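Local coordinates for protein seryl-tRNA synthetase (Pyrococcus horikoshii, PDB 2DQ0) that catalyses the ATP-dependent attachment of serine to tRNA(Ser) and probably also serylates tRNA(Sec), working as a homodimer, at residues Pro115-Trp129 and Glu335-Asp347. Sequence-based numbering, arbitrary orientation.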
loop_
_atom_site.group_PDB
_atom_site.type_symbol
_atom_site.label_atom_id
_atom_site.label_comp_id
_atom_site.label_asym_id
_atom_site.label_seq_id
_atom_site.Cartn_x
_atom_site.Cartn_y
_atom_site.Cartn_z
ATOM N N PRO A 115 -22.046 -21.712 17.651
ATOM C CA PRO A 115 -22.916 -21.386 18.786
ATOM C C PRO A 115 -23.754 -20.153 18.506
ATOM O O PRO A 115 -23.312 -19.269 17.778
ATOM C CB PRO A 115 -21.926 -21.158 19.920
ATOM C CG PRO A 115 -20.709 -20.623 19.202
ATOM C CD PRO A 115 -20.626 -21.544 18.014
ATOM N N VAL A 116 -24.956 -20.092 19.076
ATOM C CA VAL A 116 -25.823 -18.933 18.869
ATOM C C VAL A 116 -25.531 -17.833 19.880
ATOM O O VAL A 116 -25.290 -18.102 21.053
ATOM C CB VAL A 116 -27.306 -19.313 18.951
ATOM C CG1 VAL A 116 -28.175 -18.109 18.539
ATOM C CG2 VAL A 116 -27.574 -20.502 18.039
ATOM N N GLY A 117 -25.548 -16.589 19.412
ATOM C CA GLY A 117 -25.252 -15.469 20.284
ATOM C C GLY A 117 -25.560 -14.113 19.683
ATOM O O GLY A 117 -25.830 -13.977 18.486
ATOM N N LYS A 118 -25.503 -13.095 20.532
ATOM C CA LYS A 118 -25.804 -11.740 20.131
ATOM C C LYS A 118 -24.548 -11.014 19.651
ATOM O O LYS A 118 -24.586 -10.300 18.646
ATOM C CB LYS A 118 -26.423 -11.000 21.323
ATOM C CG LYS A 118 -27.333 -9.825 20.965
ATOM C CD LYS A 118 -27.820 -9.091 22.226
ATOM C CE LYS A 118 -28.940 -8.088 21.915
ATOM N NZ LYS A 118 -30.221 -8.755 21.519
ATOM N N ASP A 119 -23.437 -11.219 20.360
ATOM C CA ASP A 119 -22.172 -10.549 20.035
ATOM C C ASP A 119 -20.914 -11.230 20.612
ATOM O O ASP A 119 -20.960 -12.380 21.031
ATOM C CB ASP A 119 -22.247 -9.093 20.526
ATOM C CG ASP A 119 -22.976 -8.956 21.866
ATOM O OD1 ASP A 119 -22.568 -9.635 22.841
ATOM O OD2 ASP A 119 -23.956 -8.171 21.937
ATOM N N GLU A 120 -19.798 -10.500 20.641
ATOM C CA GLU A 120 -18.520 -11.021 21.147
ATOM C C GLU A 120 -18.578 -11.649 22.545
ATOM O O GLU A 120 -17.741 -12.475 22.902
ATOM C CB GLU A 120 -17.431 -9.923 21.100
ATOM C CG GLU A 120 -17.837 -8.569 21.686
ATOM C CD GLU A 120 -18.812 -7.804 20.793
ATOM O OE1 GLU A 120 -19.489 -6.869 21.278
ATOM O OE2 GLU A 120 -18.900 -8.136 19.591
ATOM N N ASN A 121 -19.574 -11.277 23.338
ATOM C CA ASN A 121 -19.692 -11.841 24.676
ATOM C C ASN A 121 -20.285 -13.237 24.667
ATOM O O ASN A 121 -20.274 -13.922 25.688
ATOM C CB ASN A 121 -20.532 -10.933 25.575
ATOM C CG ASN A 121 -19.835 -9.626 25.879
ATOM O OD1 ASN A 121 -20.144 -8.581 25.292
ATOM N ND2 ASN A 121 -18.866 -9.680 26.787
ATOM N N ASP A 122 -20.803 -13.658 23.515
ATOM C CA ASP A 122 -21.390 -14.986 23.389
ATOM C C ASP A 122 -20.441 -15.927 22.643
ATOM O O ASP A 122 -20.743 -17.103 22.408
ATOM C CB ASP A 122 -22.756 -14.897 22.691
ATOM C CG ASP A 122 -23.857 -14.375 23.615
ATOM O OD1 ASP A 122 -24.782 -13.689 23.121
ATOM O OD2 ASP A 122 -23.809 -14.657 24.835
ATOM N N ASN A 123 -19.281 -15.410 22.269
ATOM C CA ASN A 123 -18.323 -16.256 21.592
ATOM C C ASN A 123 -17.936 -17.329 22.596
ATOM O O ASN A 123 -17.899 -17.079 23.798
ATOM C CB ASN A 123 -17.111 -15.443 21.152
ATOM C CG ASN A 123 -17.403 -14.605 19.933
ATOM O OD1 ASN A 123 -18.510 -14.650 19.394
ATOM N ND2 ASN A 123 -16.412 -13.839 19.484
ATOM N N VAL A 124 -17.644 -18.525 22.107
ATOM C CA VAL A 124 -17.314 -19.609 23.002
ATOM C C VAL A 124 -15.868 -20.049 22.963
ATOM O O VAL A 124 -15.350 -20.422 21.916
ATOM C CB VAL A 124 -18.213 -20.838 22.704
ATOM C CG1 VAL A 124 -17.793 -22.013 23.555
ATOM C CG2 VAL A 124 -19.677 -20.494 22.956
ATOM N N PRO A 125 -15.188 -20.004 24.120
ATOM C CA PRO A 125 -13.778 -20.418 24.224
ATOM C C PRO A 125 -13.808 -21.932 24.109
ATOM O O PRO A 125 -14.678 -22.561 24.700
ATOM C CB PRO A 125 -13.376 -19.967 25.629
ATOM C CG PRO A 125 -14.327 -18.846 25.929
ATOM C CD PRO A 125 -15.638 -19.352 25.359
ATOM N N ILE A 126 -12.879 -22.524 23.366
ATOM C CA ILE A 126 -12.892 -23.973 23.190
ATOM C C ILE A 126 -11.545 -24.610 23.409
ATOM O O ILE A 126 -11.411 -25.824 23.361
ATOM C CB ILE A 126 -13.350 -24.357 21.765
ATOM C CG1 ILE A 126 -12.407 -23.735 20.731
ATOM C CG2 ILE A 126 -14.785 -23.890 21.517
ATOM C CD1 ILE A 126 -12.729 -24.130 19.316
ATOM N N ARG A 127 -10.541 -23.793 23.669
ATOM C CA ARG A 127 -9.200 -24.312 23.834
ATOM C C ARG A 127 -8.300 -23.229 24.451
ATOM O O ARG A 127 -8.475 -22.040 24.194
ATOM C CB ARG A 127 -8.702 -24.765 22.446
ATOM C CG ARG A 127 -7.278 -25.260 22.402
ATOM C CD ARG A 127 -7.008 -26.250 21.255
ATOM N NE ARG A 127 -7.123 -25.759 19.871
ATOM C CZ ARG A 127 -8.267 -25.625 19.196
ATOM N NH1 ARG A 127 -9.419 -25.920 19.765
ATOM N NH2 ARG A 127 -8.257 -25.258 17.923
ATOM N N PHE A 128 -7.358 -23.639 25.289
ATOM C CA PHE A 128 -6.455 -22.697 25.926
ATOM C C PHE A 128 -5.047 -23.244 25.886
ATOM O O PHE A 128 -4.856 -24.451 25.955
ATOM C CB PHE A 128 -6.836 -22.479 27.385
ATOM C CG PHE A 128 -8.224 -21.976 27.580
ATOM C CD1 PHE A 128 -9.292 -22.861 27.642
ATOM C CD2 PHE A 128 -8.462 -20.610 27.742
ATOM C CE1 PHE A 128 -10.577 -22.400 27.866
ATOM C CE2 PHE A 128 -9.740 -20.133 27.969
ATOM C CZ PHE A 128 -10.808 -21.029 28.034
ATOM N N TRP A 129 -4.056 -22.361 25.807
ATOM C CA TRP A 129 -2.674 -22.810 25.756
ATOM C C TRP A 129 -1.752 -21.827 26.479
ATOM O O TRP A 129 -1.986 -20.626 26.434
ATOM C CB TRP A 129 -2.250 -22.951 24.282
ATOM C CG TRP A 129 -0.850 -23.469 24.111
ATOM C CD1 TRP A 129 -0.460 -24.780 24.030
ATOM C CD2 TRP A 129 0.357 -22.698 24.180
ATOM N NE1 TRP A 129 0.915 -24.871 24.062
ATOM C CE2 TRP A 129 1.440 -23.609 24.156
ATOM C CE3 TRP A 129 0.629 -21.326 24.272
ATOM C CZ2 TRP A 129 2.770 -23.191 24.222
ATOM C CZ3 TRP A 129 1.958 -20.912 24.339
ATOM C CH2 TRP A 129 3.008 -21.843 24.315
ATOM N N GLU A 335 5.796 -18.387 22.021
ATOM C CA GLU A 335 5.560 -18.469 23.463
ATOM C C GLU A 335 4.506 -17.451 23.911
ATOM O O GLU A 335 4.713 -16.694 24.872
ATOM C CB GLU A 335 6.868 -18.229 24.232
ATOM C CG GLU A 335 8.037 -19.137 23.851
ATOM C CD GLU A 335 9.347 -18.734 24.532
ATOM O OE1 GLU A 335 10.440 -18.944 23.944
ATOM O OE2 GLU A 335 9.286 -18.206 25.667
ATOM N N ILE A 336 3.375 -17.434 23.211
ATOM C CA ILE A 336 2.305 -16.506 23.554
ATOM C C ILE A 336 1.064 -17.250 24.029
ATOM O O ILE A 336 0.381 -17.916 23.243
ATOM C CB ILE A 336 1.914 -15.597 22.356
ATOM C CG1 ILE A 336 3.138 -14.807 21.869
ATOM C CG2 ILE A 336 0.824 -14.609 22.793
ATOM C CD1 ILE A 336 3.693 -13.791 22.893
ATOM N N PRO A 337 0.750 -17.142 25.326
ATOM C CA PRO A 337 -0.435 -17.843 25.825
ATOM C C PRO A 337 -1.694 -17.277 25.150
ATOM O O PRO A 337 -1.775 -16.094 24.845
ATOM C CB PRO A 337 -0.358 -17.626 27.342
ATOM C CG PRO A 337 0.311 -16.272 27.456
ATOM C CD PRO A 337 1.371 -16.294 26.363
ATOM N N TYR A 338 -2.669 -18.139 24.904
ATOM C CA TYR A 338 -3.875 -17.729 24.201
ATOM C C TYR A 338 -5.013 -18.696 24.475
ATOM O O TYR A 338 -4.863 -19.700 25.178
ATOM C CB TYR A 338 -3.592 -17.717 22.691
ATOM C CG TYR A 338 -3.327 -19.100 22.090
ATOM C CD1 TYR A 338 -4.379 -19.946 21.748
ATOM C CD2 TYR A 338 -2.020 -19.575 21.905
ATOM C CE1 TYR A 338 -4.152 -21.235 21.242
ATOM C CE2 TYR A 338 -1.776 -20.871 21.397
ATOM C CZ TYR A 338 -2.850 -21.695 21.073
ATOM O OH TYR A 338 -2.632 -22.985 20.621
ATOM N N ARG A 339 -6.153 -18.380 23.890
ATOM C CA ARG A 339 -7.329 -19.210 23.998
ATOM C C ARG A 339 -7.965 -19.082 22.603
ATOM O O ARG A 339 -7.935 -18.006 22.011
ATOM C CB ARG A 339 -8.263 -18.667 25.097
ATOM C CG ARG A 339 -8.953 -17.360 24.745
ATOM C CD ARG A 339 -9.877 -16.847 25.827
ATOM N NE ARG A 339 -10.750 -15.834 25.248
ATOM C CZ ARG A 339 -11.921 -15.459 25.749
ATOM N NH1 ARG A 339 -12.643 -14.535 25.128
ATOM N NH2 ARG A 339 -12.372 -16.009 26.869
ATOM N N VAL A 340 -8.479 -20.164 22.031
ATOM C CA VAL A 340 -9.096 -19.998 20.725
ATOM C C VAL A 340 -10.585 -20.057 20.946
ATOM O O VAL A 340 -11.082 -20.815 21.775
ATOM C CB VAL A 340 -8.613 -21.038 19.658
ATOM C CG1 VAL A 340 -7.519 -21.908 20.224
ATOM C CG2 VAL A 340 -9.781 -21.818 19.104
ATOM N N VAL A 341 -11.293 -19.240 20.190
ATOM C CA VAL A 341 -12.718 -19.117 20.354
ATOM C C VAL A 341 -13.545 -19.478 19.129
ATOM O O VAL A 341 -13.105 -19.306 18.001
ATOM C CB VAL A 341 -13.018 -17.656 20.793
ATOM C CG1 VAL A 341 -14.470 -17.326 20.612
ATOM C CG2 VAL A 341 -12.605 -17.459 22.242
ATOM N N ASN A 342 -14.739 -20.013 19.359
ATOM C CA ASN A 342 -15.634 -20.309 18.265
ATOM C C ASN A 342 -16.567 -19.109 18.270
ATOM O O ASN A 342 -17.290 -18.854 19.232
ATOM C CB ASN A 342 -16.424 -21.587 18.513
ATOM C CG ASN A 342 -17.318 -21.963 17.327
ATOM O OD1 ASN A 342 -17.397 -21.237 16.318
ATOM N ND2 ASN A 342 -18.001 -23.101 17.449
ATOM N N ILE A 343 -16.530 -18.353 17.191
ATOM C CA ILE A 343 -17.337 -17.168 17.099
ATOM C C ILE A 343 -18.782 -17.500 16.864
ATOM O O ILE A 343 -19.098 -18.359 16.044
ATOM C CB ILE A 343 -16.766 -16.269 16.012
ATOM C CG1 ILE A 343 -15.390 -15.798 16.495
ATOM C CG2 ILE A 343 -17.735 -15.109 15.685
ATOM C CD1 ILE A 343 -14.627 -15.055 15.460
ATOM N N CYS A 344 -19.647 -16.810 17.602
ATOM C CA CYS A 344 -21.083 -17.026 17.533
ATOM C C CYS A 344 -21.760 -16.382 16.328
ATOM O O CYS A 344 -21.164 -15.561 15.619
ATOM C CB CYS A 344 -21.760 -16.587 18.853
ATOM S SG CYS A 344 -21.852 -14.801 19.248
ATOM N N THR A 345 -23.010 -16.783 16.110
ATOM C CA THR A 345 -23.801 -16.316 14.986
ATOM C C THR A 345 -23.865 -14.807 14.831
ATOM O O THR A 345 -23.740 -14.294 13.706
ATOM C CB THR A 345 -25.248 -16.873 15.056
ATOM O OG1 THR A 345 -25.782 -16.653 16.366
ATOM C CG2 THR A 345 -25.274 -18.374 14.734
ATOM N N GLY A 346 -24.048 -14.104 15.951
ATOM C CA GLY A 346 -24.145 -12.652 15.923
ATOM C C GLY A 346 -22.846 -11.884 15.714
ATOM O O GLY A 346 -22.862 -10.727 15.297
ATOM N N ASP A 347 -21.712 -12.514 15.985
ATOM C CA ASP A 347 -20.438 -11.832 15.823
ATOM C C ASP A 347 -19.678 -12.464 14.673
ATOM O O ASP A 347 -18.486 -12.220 14.504
ATOM C CB ASP A 347 -19.636 -11.970 17.124
ATOM C CG ASP A 347 -18.429 -11.058 17.177
ATOM O OD1 ASP A 347 -18.559 -9.875 16.781
ATOM O OD2 ASP A 347 -17.360 -11.523 17.636
#
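V124-W129 pairs antiparallel with Y338-N342, hydrogen-bonded at V124/N342 and W129/Y338, and a classic beta bulge sets I126 and R127 both opposite V340. V340 O takes the I126 N-H (N to O 2.9 Å) and V340 N gives to R127 O. The V340 methyls part between the bulge residues: CG2 packs on I126 CG1 at 3.6 Å, while CG1 lies over one face of the R127 guanidinium, whose NH2 reaches on to E328. On the same face W129 CB sits above the Y338 ring, 3.8 Å from its centroid, a CH-pi contact. With W129 CG anti to the backbone N (chi1 -178°), its five-membered ring lies 18° from parallel to the Y338 ring but displaced, with little stacking; Y338 OH bonds to E328 and Q332. On the opposite face, in the non-hydrogen-bonded pair F128/R339, F128 CD2 meets R339 CB at 3.3 Å, and the R339 guanidinium goes on to E359. The N123 amide holds the C344-D347 turn, closed by D347 N to C344 O, at two points: OD1 receives C344 N at 3.0 Å from above its carbonyl plane, and ND2 gives to the anti lone pair of D347 OD2 at 3.1 Å. An alanine here would remove both links and is likely to leave C344 N and D347 OD2 without mates and the C344-D347 turn freer to shift. T345 OG1 accepts G117 N (3.1 Å) and bonds to K20 O. The arrangement adds an edge strand, through 338-342, to the antiparallel sheet characteristic of class II synthetase cores, the I343 side chain about 8 Å from the bound seryl-adenylate analogue.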